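Local atomic coordinates of response regulator FixJ (Bradyrhizobium japonicum, PDB entry 5XSO), a protein that activates transcription of nifA and fixK, and through them of nitrogen-fixation genes, when switched on by its partner FixL. Residues S29-L34 with V41-D46; P88-T93 with T123-S128; E103-K106 with V110-L113. All coordinates share one frame; numbering follows the deposited sequence.

Contact 1 of 3, residues S29-L34 with V41-D46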
ATOM      1  N   SER A  29     -14.250  10.036 -22.032  1.00 19.78           N
ATOM      2  CA  SER A  29     -13.151  10.971 -22.285  1.00 19.15           C
ATOM      3  C   SER A  29     -11.822  10.458 -21.721  1.00 18.03           C
ATOM      4  O   SER A  29     -10.771  10.576 -22.374  1.00 18.33           O
ATOM      5  CB  SER A  29     -13.495  12.332 -21.617  1.00 28.08           C
ATOM      6  OG  SER A  29     -12.433  13.252 -21.781  1.00 26.86           O
ATOM      7  N   LEU A  30     -11.839   9.927 -20.488  1.00 17.26           N
ATOM      8  CA  LEU A  30     -10.652   9.273 -19.939  1.00 16.50           C
ATOM      9  C   LEU A  30     -10.248   8.065 -20.766  1.00 17.11           C
ATOM     10  O   LEU A  30      -9.055   7.843 -20.996  1.00 17.22           O
ATOM     11  CB  LEU A  30     -10.898   8.843 -18.496  1.00 15.97           C
ATOM     12  CG  LEU A  30     -11.089  10.098 -17.639  1.00 23.41           C
ATOM     13  CD1 LEU A  30     -11.415   9.643 -16.233  1.00 28.80           C
ATOM     14  CD2 LEU A  30      -9.837  10.932 -17.648  1.00 21.71           C
ATOM     15  N   ASN A  31     -11.223   7.221 -21.118  1.00 18.09           N
ATOM     16  CA  ASN A  31     -10.930   6.023 -21.916  1.00 19.04           C
ATOM     17  C   ASN A  31     -10.111   6.451 -23.134  1.00 19.33           C
ATOM     18  O   ASN A  31      -9.041   5.895 -23.429  1.00 21.33           O
ATOM     19  CB  ASN A  31     -12.260   5.344 -22.310  1.00 20.49           C
ATOM     20  CG  ASN A  31     -12.161   3.795 -22.496  1.00 23.02           C
ATOM     21  OD1 ASN A  31     -11.106   3.197 -22.333  1.00 25.27           O
ATOM     22  ND2 ASN A  31     -13.288   3.161 -22.882  1.00 23.29           N
ATOM     23  N   PHE A  32     -10.596   7.466 -23.832  1.00 19.73           N
ATOM     24  CA  PHE A  32      -9.951   7.857 -25.083  1.00 20.48           C
ATOM     25  C   PHE A  32      -8.552   8.430 -24.840  1.00 19.65           C
ATOM     26  O   PHE A  32      -7.569   7.996 -25.479  1.00 20.14           O
ATOM     27  CB  PHE A  32     -10.833   8.846 -25.847  1.00 24.16           C
ATOM     28  CG  PHE A  32     -10.416   9.009 -27.281  1.00 25.48           C
ATOM     29  CD1 PHE A  32      -9.603  10.087 -27.656  1.00 24.80           C
ATOM     30  CD2 PHE A  32     -10.777   8.037 -28.241  1.00 24.31           C
ATOM     31  CE1 PHE A  32      -9.194  10.218 -29.034  1.00 31.07           C
ATOM     32  CE2 PHE A  32     -10.351   8.145 -29.624  1.00 25.91           C
ATOM     33  CZ  PHE A  32      -9.572   9.247 -29.991  1.00 32.95           C
ATOM     34  N   LEU A  33      -8.434   9.415 -23.954  1.00 18.69           N
ATOM     35  CA  LEU A  33      -7.141  10.077 -23.780  1.00 18.32           C
ATOM     36  C   LEU A  33      -6.072   9.156 -23.183  1.00 17.78           C
ATOM     37  O   LEU A  33      -4.877   9.364 -23.417  1.00 18.02           O
ATOM     38  CB  LEU A  33      -7.296  11.329 -22.890  1.00 17.69           C
ATOM     39  CG  LEU A  33      -7.402  11.206 -21.367  1.00 16.55           C
ATOM     40  CD1 LEU A  33      -6.026  11.126 -20.633  1.00 16.76           C
ATOM     41  CD2 LEU A  33      -8.220  12.434 -20.747  1.00 16.41           C
ATOM     42  N   LEU A  34      -6.448   8.218 -22.309  1.00 17.23           N
ATOM     43  CA  LEU A  34      -5.425   7.347 -21.746  1.00 17.15           C
ATOM     44  C   LEU A  34      -4.901   6.386 -22.818  1.00 18.36           C
ATOM     45  O   LEU A  34      -3.706   6.049 -22.843  1.00 18.83           O
ATOM     46  CB  LEU A  34      -6.028   6.585 -20.568  1.00 16.92           C
ATOM     47  CG  LEU A  34      -6.395   7.524 -19.381  1.00 15.93           C
ATOM     48  CD1 LEU A  34      -7.212   6.707 -18.348  1.00 16.14           C
ATOM     49  CD2 LEU A  34      -5.142   8.073 -18.769  1.00 15.59           C
ATOM     50  N   VAL A  41      -6.545   0.396 -19.767  1.00 22.40           N
ATOM     51  CA  VAL A  41      -7.645   0.986 -18.984  1.00 21.69           C
ATOM     52  C   VAL A  41      -8.715  -0.059 -18.657  1.00 30.53           C
ATOM     53  O   VAL A  41      -9.095  -0.876 -19.508  1.00 24.71           O
ATOM     54  CB  VAL A  41      -8.297   2.177 -19.713  1.00 20.61           C
ATOM     55  CG1 VAL A  41      -9.259   2.916 -18.777  1.00 19.89           C
ATOM     56  CG2 VAL A  41      -7.237   3.192 -20.218  1.00 19.49           C
ATOM     57  N   THR A  42      -9.194  -0.045 -17.411  1.00 23.41           N
ATOM     58  CA  THR A  42     -10.382  -0.791 -16.987  1.00 25.06           C
ATOM     59  C   THR A  42     -11.291   0.196 -16.271  1.00 24.19           C
ATOM     60  O   THR A  42     -10.808   1.000 -15.475  1.00 22.91           O
ATOM     61  CB  THR A  42     -10.035  -1.947 -16.039  1.00 26.81           C
ATOM     62  OG1 THR A  42      -9.138  -2.856 -16.687  1.00 27.79           O
ATOM     63  CG2 THR A  42     -11.309  -2.729 -15.635  1.00 32.84           C
ATOM     64  N   LEU A  43     -12.591   0.181 -16.557  1.00 25.05           N
ATOM     65  CA  LEU A  43     -13.446   1.263 -16.063  1.00 24.23           C
ATOM     66  C   LEU A  43     -14.518   0.700 -15.148  1.00 26.11           C
ATOM     67  O   LEU A  43     -15.003  -0.415 -15.368  1.00 28.22           O
ATOM     68  CB  LEU A  43     -14.108   2.016 -17.228  1.00 23.70           C
ATOM     69  CG  LEU A  43     -12.997   2.681 -18.056  1.00 22.05           C
ATOM     70  CD1 LEU A  43     -12.661   1.813 -19.254  1.00 23.02           C
ATOM     71  CD2 LEU A  43     -13.277   4.155 -18.464  1.00 22.77           C
ATOM     72  N   PHE A  44     -14.903   1.482 -14.148  1.00 25.62           N
ATOM     73  CA  PHE A  44     -15.976   1.090 -13.245  1.00 32.28           C
ATOM     74  C   PHE A  44     -16.954   2.251 -13.108  1.00 27.05           C
ATOM     75  O   PHE A  44     -16.533   3.411 -12.963  1.00 25.10           O
ATOM     76  CB  PHE A  44     -15.399   0.696 -11.875  1.00 28.23           C
ATOM     77  CG  PHE A  44     -14.406  -0.416 -11.943  1.00 28.99           C
ATOM     78  CD1 PHE A  44     -14.820  -1.726 -11.790  1.00 31.72           C
ATOM     79  CD2 PHE A  44     -13.061  -0.150 -12.180  1.00 27.26           C
ATOM     80  CE1 PHE A  44     -13.904  -2.772 -11.843  1.00 35.46           C
ATOM     81  CE2 PHE A  44     -12.145  -1.175 -12.234  1.00 28.20           C
ATOM     82  CZ  PHE A  44     -12.559  -2.489 -12.068  1.00 31.51           C
ATOM     83  N   ASP A  45     -18.250   1.962 -13.183  1.00 28.99           N
ATOM     84  CA  ASP A  45     -19.219   3.025 -12.963  1.00 29.10           C
ATOM     85  C   ASP A  45     -19.842   2.925 -11.581  1.00 46.72           C
ATOM     86  O   ASP A  45     -20.624   3.797 -11.189  1.00 44.97           O
ATOM     87  CB  ASP A  45     -20.290   2.988 -14.062  1.00 30.03           C
ATOM     88  CG  ASP A  45     -20.983   1.637 -14.170  1.00 59.03           C
ATOM     89  OD1 ASP A  45     -21.219   0.990 -13.129  1.00 60.30           O
ATOM     90  OD2 ASP A  45     -21.311   1.226 -15.302  1.00 63.83           O
ATOM     91  N   ASP A  46     -19.501   1.871 -10.843  1.00 54.06           N
ATOM     92  CA  ASP A  46     -20.149   1.508  -9.593  1.00 57.26           C
ATOM     93  C   ASP A  46     -19.074   1.295  -8.544  1.00 65.19           C
ATOM     94  O   ASP A  46     -18.118   0.544  -8.772  1.00 68.37           O
ATOM     95  CB  ASP A  46     -20.988   0.238  -9.752  1.00 62.59           C
ATOM     96  CG  ASP A  46     -21.672  -0.174  -8.451  1.00 68.89           C
ATOM     97  OD1 ASP A  46     -21.835   0.692  -7.560  1.00 71.53           O
ATOM     98  OD2 ASP A  46     -22.006  -1.370  -8.309  1.00 68.17           O
TER
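Asn31 and Leu43 meet with a methyl laid over an amide: CD1 of Leu43 lies above the flat carboxamide of Asn31, 3.8 Å from its CG, with OD1 and ND2 at similar range. The same oxygen also leans toward Val41, Asn31 OD1 standing 4.0 Å from Val41 CB. No hydrogen bond crosses here, and the amide acts on this side as a lid of van der Waals surface. CG of Asn31 is anti to the backbone N (chi1 -151°), which turns the amide toward the strand, while its ND2 donates to a glycerol probably carried over from crystallisation. With an alanine here, the Leu43 methyl would probably lose the amide face above it, and Val41 the oxygen that leans on its flank. One turn further on, Leu34 brings its root rather than its tip: its CB is 3.6 Å from Val41 CG2, the two side chains meeting at about a right angle, with Leu34 CD1 a little farther off at 4.0 Å. Outward from this shell, the branches of Leu34 reach Ile17 and Val19 of the adjacent strand and Ile126 of helix 119-138. Leu43 also touches Arg27, and backbone bonds from Thr42 and Phe44 join their strand to strand 16-20. The axes of helix 29-34 and strand 41-44 run antiparallel at 174°, 9.4 Å apart at their closest. That is the return half of the first beta-alpha-beta crossover of a CheY-like receiver domain, in which helix 24-36 links the inner strand 16-20 to the neighbouring edge strand 40-44.

Contact 2 of 3, residues P88-T93 with T123-S128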
ATOM      1  N   PRO A  88      -1.378   3.285  -6.471  1.00 24.35           N
ATOM      2  CA  PRO A  88      -1.529   4.723  -6.220  1.00 23.00           C
ATOM      3  C   PRO A  88      -2.916   5.194  -6.653  1.00 21.89           C
ATOM      4  O   PRO A  88      -3.508   4.677  -7.620  1.00 21.59           O
ATOM      5  CB  PRO A  88      -0.431   5.359  -7.094  1.00 22.15           C
ATOM      6  CG  PRO A  88      -0.237   4.384  -8.239  1.00 22.26           C
ATOM      7  CD  PRO A  88      -0.530   2.997  -7.648  1.00 24.01           C
ATOM      8  N   ILE A  89      -3.434   6.201  -5.949  1.00 21.26           N
ATOM      9  CA  ILE A  89      -4.757   6.736  -6.258  1.00 20.28           C
ATOM     10  C   ILE A  89      -4.683   8.243  -6.545  1.00 18.91           C
ATOM     11  O   ILE A  89      -4.164   9.020  -5.726  1.00 19.22           O
ATOM     12  CB  ILE A  89      -5.755   6.466  -5.117  1.00 21.54           C
ATOM     13  CG1 ILE A  89      -5.839   4.957  -4.833  1.00 33.04           C
ATOM     14  CG2 ILE A  89      -7.131   7.055  -5.525  1.00 20.68           C
ATOM     15  CD1 ILE A  89      -6.385   4.624  -3.426  1.00 33.71           C
ATOM     16  N   LEU A  90      -5.241   8.657  -7.689  1.00 17.67           N
ATOM     17  CA  LEU A  90      -5.440  10.067  -8.009  1.00 16.65           C
ATOM     18  C   LEU A  90      -6.936  10.396  -7.945  1.00 16.47           C
ATOM     19  O   LEU A  90      -7.778   9.596  -8.391  1.00 16.63           O
ATOM     20  CB  LEU A  90      -4.932  10.387  -9.436  1.00 15.74           C
ATOM     21  CG  LEU A  90      -3.514   9.900  -9.727  1.00 16.14           C
ATOM     22  CD1 LEU A  90      -3.156  10.251 -11.184  1.00 15.50           C
ATOM     23  CD2 LEU A  90      -2.527  10.612  -8.724  1.00 16.78           C
ATOM     24  N   ILE A  91      -7.264  11.570  -7.413  1.00 16.36           N
ATOM     25  CA  ILE A  91      -8.640  11.989  -7.170  1.00 16.52           C
ATOM     26  C   ILE A  91      -8.973  13.136  -8.107  1.00 15.65           C
ATOM     27  O   ILE A  91      -8.247  14.142  -8.134  1.00 15.99           O
ATOM     28  CB  ILE A  91      -8.830  12.428  -5.703  1.00 17.56           C
ATOM     29  CG1 ILE A  91      -8.503  11.269  -4.741  1.00 18.84           C
ATOM     30  CG2 ILE A  91     -10.218  13.015  -5.508  1.00 17.87           C
ATOM     31  CD1 ILE A  91      -9.430  10.109  -4.884  1.00 19.67           C
ATOM     32  N   MET A  92     -10.064  12.987  -8.889  1.00 15.45           N
ATOM     33  CA  MET A  92     -10.612  14.034  -9.744  1.00 15.25           C
ATOM     34  C   MET A  92     -11.730  14.747  -8.987  1.00 15.99           C
ATOM     35  O   MET A  92     -12.539  14.100  -8.330  1.00 16.50           O
ATOM     36  CB  MET A  92     -11.179  13.475 -11.064  1.00 14.86           C
ATOM     37  CG  MET A  92     -10.183  12.639 -11.796  1.00 14.35           C
ATOM     38  SD  MET A  92     -10.997  12.082 -13.324  1.00 16.28           S
ATOM     39  CE  MET A  92     -11.940  10.736 -12.631  1.00 18.61           C
ATOM     40  N   THR A  93     -11.777  16.074  -9.074  1.00 16.54           N
ATOM     41  CA  THR A  93     -12.719  16.795  -8.213  1.00 17.49           C
ATOM     42  C   THR A  93     -13.110  18.120  -8.856  1.00 18.06           C
ATOM     43  O   THR A  93     -12.287  18.785  -9.510  1.00 17.99           O
ATOM     44  CB  THR A  93     -12.122  17.060  -6.793  1.00 18.95           C
ATOM     45  OG1 THR A  93     -13.086  17.774  -5.990  1.00 19.37           O
ATOM     46  CG2 THR A  93     -10.824  17.912  -6.855  1.00 18.43           C
ATOM     47  N   THR A 123      -1.831  12.631 -17.554  1.00 18.25           N
ATOM     48  CA  THR A 123      -0.946  11.519 -17.898  1.00 18.68           C
ATOM     49  C   THR A 123       0.428  11.706 -17.253  1.00 20.17           C
ATOM     50  O   THR A 123       1.019  10.736 -16.762  1.00 21.99           O
ATOM     51  CB  THR A 123      -0.847  11.325 -19.421  1.00 22.13           C
ATOM     52  OG1 THR A 123      -0.513  12.558 -20.042  1.00 24.52           O
ATOM     53  CG2 THR A 123      -2.176  10.788 -20.027  1.00 20.30           C
ATOM     54  N   ALA A 124       0.908  12.951 -17.137  1.00 19.26           N
ATOM     55  CA  ALA A 124       2.139  13.197 -16.384  1.00 24.81           C
ATOM     56  C   ALA A 124       1.990  12.822 -14.914  1.00 23.06           C
ATOM     57  O   ALA A 124       2.941  12.344 -14.279  1.00 21.21           O
ATOM     58  CB  ALA A 124       2.542  14.670 -16.480  1.00 28.49           C
ATOM     59  N   MET A 125       0.831  13.104 -14.324  1.00 18.76           N
ATOM     60  CA  MET A 125       0.642  12.753 -12.927  1.00 17.56           C
ATOM     61  C   MET A 125       0.610  11.249 -12.757  1.00 16.95           C
ATOM     62  O   MET A 125       1.110  10.721 -11.754  1.00 19.02           O
ATOM     63  CB  MET A 125      -0.647  13.400 -12.411  1.00 17.54           C
ATOM     64  CG  MET A 125      -0.972  13.175 -10.936  1.00 17.72           C
ATOM     65  SD  MET A 125      -2.508  14.102 -10.549  1.00 25.55           S
ATOM     66  CE  MET A 125      -1.912  15.775 -10.600  1.00 23.94           C
ATOM     67  N   ILE A 126      -0.019  10.546 -13.703  1.00 16.48           N
ATOM     68  CA  ILE A 126      -0.068   9.097 -13.628  1.00 17.28           C
ATOM     69  C   ILE A 126       1.334   8.531 -13.737  1.00 20.80           C
ATOM     70  O   ILE A 126       1.697   7.599 -13.014  1.00 18.91           O
ATOM     71  CB  ILE A 126      -0.973   8.531 -14.745  1.00 16.42           C
ATOM     72  CG1 ILE A 126      -2.450   8.834 -14.438  1.00 15.59           C
ATOM     73  CG2 ILE A 126      -0.708   6.984 -14.943  1.00 17.31           C
ATOM     74  CD1 ILE A 126      -3.395   8.598 -15.719  1.00 15.29           C
ATOM     75  N   GLU A 127       2.130   9.050 -14.684  1.00 21.04           N
ATOM     76  CA  GLU A 127       3.474   8.493 -14.869  1.00 32.94           C
ATOM     77  C   GLU A 127       4.281   8.604 -13.594  1.00 26.77           C
ATOM     78  O   GLU A 127       5.003   7.663 -13.215  1.00 28.80           O
ATOM     79  CB  GLU A 127       4.214   9.194 -16.008  1.00 32.92           C
ATOM     80  CG  GLU A 127       4.079   8.506 -17.318  1.00 49.50           C
ATOM     81  CD  GLU A 127       5.089   9.025 -18.319  1.00 66.46           C
ATOM     82  OE1 GLU A 127       4.658   9.603 -19.342  1.00 71.58           O
ATOM     83  OE2 GLU A 127       6.311   8.864 -18.064  1.00 72.88           O
ATOM     84  N   SER A 128       4.158   9.736 -12.907  1.00 25.45           N
ATOM     85  CA  SER A 128       4.889   9.935 -11.669  1.00 29.73           C
ATOM     86  C   SER A 128       4.388   8.999 -10.580  1.00 31.90           C
ATOM     87  O   SER A 128       5.188   8.389  -9.867  1.00 29.15           O
ATOM     88  CB  SER A 128       4.774  11.395 -11.242  1.00 29.56           C
ATOM     89  OG  SER A 128       5.197  11.597  -9.908  1.00 32.62           O
TER
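Leu90 holds the thioether chain of Met125 in the fork of its isobutyl group: CD1 and CD2 of Leu90 each lie 3.7 Å from Met125 CG. The two side chains come from facing backbones and slide past each other in opposite directions, so the overlap runs along their lengths. Met125 makes this possible by being extended at first, with CG anti to the backbone N (chi1 -178°) and SD continuing straight outward. Its sulfur then reaches 3.9 Å from Leu90 CD2. Only at chi3, -72°, does the chain bend, and the turn carries CE clear of the leucine toward the neighbouring strand 111-114. Strand 89-93 is an inner strand of the five-stranded parallel sheet of the receiver fold, and helix 119-138 packs on the sheet face that Leu90 and Met92 share, whereas Ile91 points to the other face, where Ala104 of helix 98-106 meets it. Leu90 itself keeps CG anti to the carbonyl carbon, and chi2 at 179° extends CD1 toward the helix, while CD2 branches aside along the Met125 chain. Ile126 is met differently, for it crosses the leucine at about a right angle. The touching atom is its CG1, 3.6 Å from Leu90 CD1, while its terminal methyl passes beyond toward Leu34 of helix 24-36. All three touching residues are buried, and no hydrogen bond links the strand to the helix. On the sheet side, Leu90 also rests against Cys61 and Asp111, and Met125 extends over to Leu113.

Contact 3 of 3, residues E103-K106 with V110-L113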
ATOM      1  N   GLU A 103      -8.892  15.508   2.216  1.00 27.70           N
ATOM      2  CA  GLU A 103      -8.991  14.424   3.194  1.00 29.32           C
ATOM      3  C   GLU A 103      -8.458  13.121   2.601  1.00 28.49           C
ATOM      4  O   GLU A 103      -7.755  12.355   3.274  1.00 29.85           O
ATOM      5  CB  GLU A 103     -10.445  14.242   3.624  1.00 30.19           C
ATOM      6  CG  GLU A 103     -10.925  15.070   4.768  1.00 58.29           C
ATOM      7  CD  GLU A 103     -10.105  14.850   6.039  1.00 58.41           C
ATOM      8  OE1 GLU A 103     -10.186  13.751   6.635  1.00 59.98           O
ATOM      9  OE2 GLU A 103      -9.385  15.791   6.428  1.00 57.86           O
ATOM     10  N   ALA A 104      -8.781  12.871   1.324  1.00 26.43           N
ATOM     11  CA  ALA A 104      -8.312  11.667   0.663  1.00 25.64           C
ATOM     12  C   ALA A 104      -6.795  11.640   0.587  1.00 25.63           C
ATOM     13  O   ALA A 104      -6.179  10.572   0.760  1.00 26.30           O
ATOM     14  CB  ALA A 104      -8.914  11.582  -0.753  1.00 23.49           C
ATOM     15  N   MET A 105      -6.163  12.781   0.311  1.00 25.09           N
ATOM     16  CA  MET A 105      -4.707  12.735   0.314  1.00 25.40           C
ATOM     17  C   MET A 105      -4.150  12.513   1.713  1.00 27.73           C
ATOM     18  O   MET A 105      -3.129  11.829   1.869  1.00 28.42           O
ATOM     19  CB  MET A 105      -4.071  13.976  -0.313  1.00 24.64           C
ATOM     20  CG  MET A 105      -4.425  14.155  -1.803  1.00 22.62           C
ATOM     21  SD  MET A 105      -3.599  15.608  -2.420  1.00 29.44           S
ATOM     22  CE  MET A 105      -1.873  15.059  -2.400  1.00 48.05           C
ATOM     23  N   LYS A 106      -4.810  13.049   2.737  1.00 29.15           N
ATOM     24  CA  LYS A 106      -4.312  12.773   4.091  1.00 31.68           C
ATOM     25  C   LYS A 106      -4.408  11.288   4.398  1.00 32.66           C
ATOM     26  O   LYS A 106      -3.572  10.746   5.124  1.00 35.16           O
ATOM     27  CB  LYS A 106      -5.080  13.599   5.111  1.00 33.21           C
ATOM     28  CG  LYS A 106      -4.582  15.045   5.152  1.00 39.39           C
ATOM     29  CD  LYS A 106      -5.601  16.043   5.749  1.00 47.23           C
ATOM     30  CE  LYS A 106      -6.259  15.561   7.029  1.00 60.24           C
ATOM     31  NZ  LYS A 106      -6.582  16.717   7.951  1.00 60.47           N
ATOM     32  N   VAL A 110      -2.425   9.947  -3.764  1.00 21.17           N
ATOM     33  CA  VAL A 110      -1.165  10.544  -4.188  1.00 21.17           C
ATOM     34  C   VAL A 110      -1.340  12.019  -4.579  1.00 23.61           C
ATOM     35  O   VAL A 110      -0.515  12.887  -4.219  1.00 22.44           O
ATOM     36  CB  VAL A 110      -0.585   9.695  -5.331  1.00 25.62           C
ATOM     37  CG1 VAL A 110       0.547  10.438  -6.069  1.00 28.39           C
ATOM     38  CG2 VAL A 110      -0.136   8.319  -4.777  1.00 25.61           C
ATOM     39  N   ASP A 111      -2.405  12.365  -5.289  1.00 19.44           N
ATOM     40  CA  ASP A 111      -2.556  13.757  -5.739  1.00 19.16           C
ATOM     41  C   ASP A 111      -4.011  13.902  -6.209  1.00 18.23           C
ATOM     42  O   ASP A 111      -4.769  12.925  -6.203  1.00 17.79           O
ATOM     43  CB  ASP A 111      -1.499  14.060  -6.833  1.00 18.87           C
ATOM     44  CG  ASP A 111      -1.120  15.549  -6.934  1.00 19.87           C
ATOM     45  OD1 ASP A 111      -1.853  16.409  -6.418  1.00 20.69           O
ATOM     46  OD2 ASP A 111      -0.092  15.879  -7.595  1.00 21.71           O
ATOM     47  N   PHE A 112      -4.396  15.111  -6.629  1.00 18.11           N
ATOM     48  CA  PHE A 112      -5.749  15.385  -7.079  1.00 17.51           C
ATOM     49  C   PHE A 112      -5.680  16.268  -8.310  1.00 17.14           C
ATOM     50  O   PHE A 112      -4.657  16.932  -8.574  1.00 17.71           O
ATOM     51  CB  PHE A 112      -6.591  16.047  -5.963  1.00 18.38           C
ATOM     52  CG  PHE A 112      -6.212  17.486  -5.731  1.00 19.23           C
ATOM     53  CD1 PHE A 112      -6.921  18.508  -6.329  1.00 19.19           C
ATOM     54  CD2 PHE A 112      -5.105  17.807  -4.941  1.00 20.25           C
ATOM     55  CE1 PHE A 112      -6.549  19.846  -6.123  1.00 21.89           C
ATOM     56  CE2 PHE A 112      -4.729  19.155  -4.747  1.00 21.17           C
ATOM     57  CZ  PHE A 112      -5.426  20.167  -5.338  1.00 21.12           C
ATOM     58  N   LEU A 113      -6.790  16.333  -9.040  1.00 16.59           N
ATOM     59  CA  LEU A 113      -6.911  17.225 -10.185  1.00 16.58           C
ATOM     60  C   LEU A 113      -8.219  17.974 -10.098  1.00 16.90           C
ATOM     61  O   LEU A 113      -9.279  17.344  -9.974  1.00 16.56           O
ATOM     62  CB  LEU A 113      -6.881  16.408 -11.529  1.00 15.81           C
ATOM     63  CG  LEU A 113      -5.500  16.166 -12.115  1.00 34.94           C
ATOM     64  CD1 LEU A 113      -5.528  15.319 -13.402  1.00 27.29           C
ATOM     65  CD2 LEU A 113      -4.877  17.522 -12.421  1.00 38.09           C
TER
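Met105 and Phe112 form a Met-aromatic contact of the edge-on kind. The sulfur of Met105 lies near the plane of the ring, 5.0 Å from the Phe112 centroid and 78° off the ring normal, and meets the rim at CD2, 3.7 Å from Met105 SD. The ring is presented to it because CG of Phe112 occupies the crowded position between backbone N and carbonyl carbon. Van der Waals contacts with the strand backbone make up the second group. A bend at chi3 (69°) turns the Met105 methyl aside from the ring and down onto the main chain, where CE sits 3.6 Å from Asp111 CA. The same methyl comes to 3.1 Å from Val110 O, a tight fit against a carbonyl. Polar interactions stay within each segment and do not span the gap. Asp111 OD1 accepts from the backbone N of Phe112 at 2.9 Å with an N-H...O angle of 148°, the donor approaching on the anti side and tilted out of the carboxylate plane, which ties the aspartate to the backbone beside the ring. On the helix, Lys106 NZ and Glu103 OE2 make a salt bridge of 3.3 Å. Beyond the pair, Phe112 also touches Thr93. The contact closes the second half of the last beta-alpha-beta unit of the receiver fold, in which helix 98-106 leads from strand 89-93 to strand 111-114, and the neighbouring Thr93 and Phe112 probably correspond to the threonine and aromatic switch positions of receiver domains, here seen in the unphosphorylated protein.

The three contacts illustrate how one receiver sheet changes its chemistry from core to margin. Contact 2 is fully buried and purely apolar; contact 1, at one edge strand, is partly buried and mixes an amide with aliphatic groups; contact 3, at the other edge strand, lies at the surface and brings sulfur, aromatic ring and main chain together. Contacts 1 and 2 share a core between helices 24-36 and 119-138, where Leu34 CD2 lies 3.6 Å from Ile126 CD1. Contacts 2 and 3 use adjacent strands, probably hydrogen-bonded from Ile91 O to Leu113 N, but pack helices on opposite faces of the sheet. Contacts 1 and 3 do not touch.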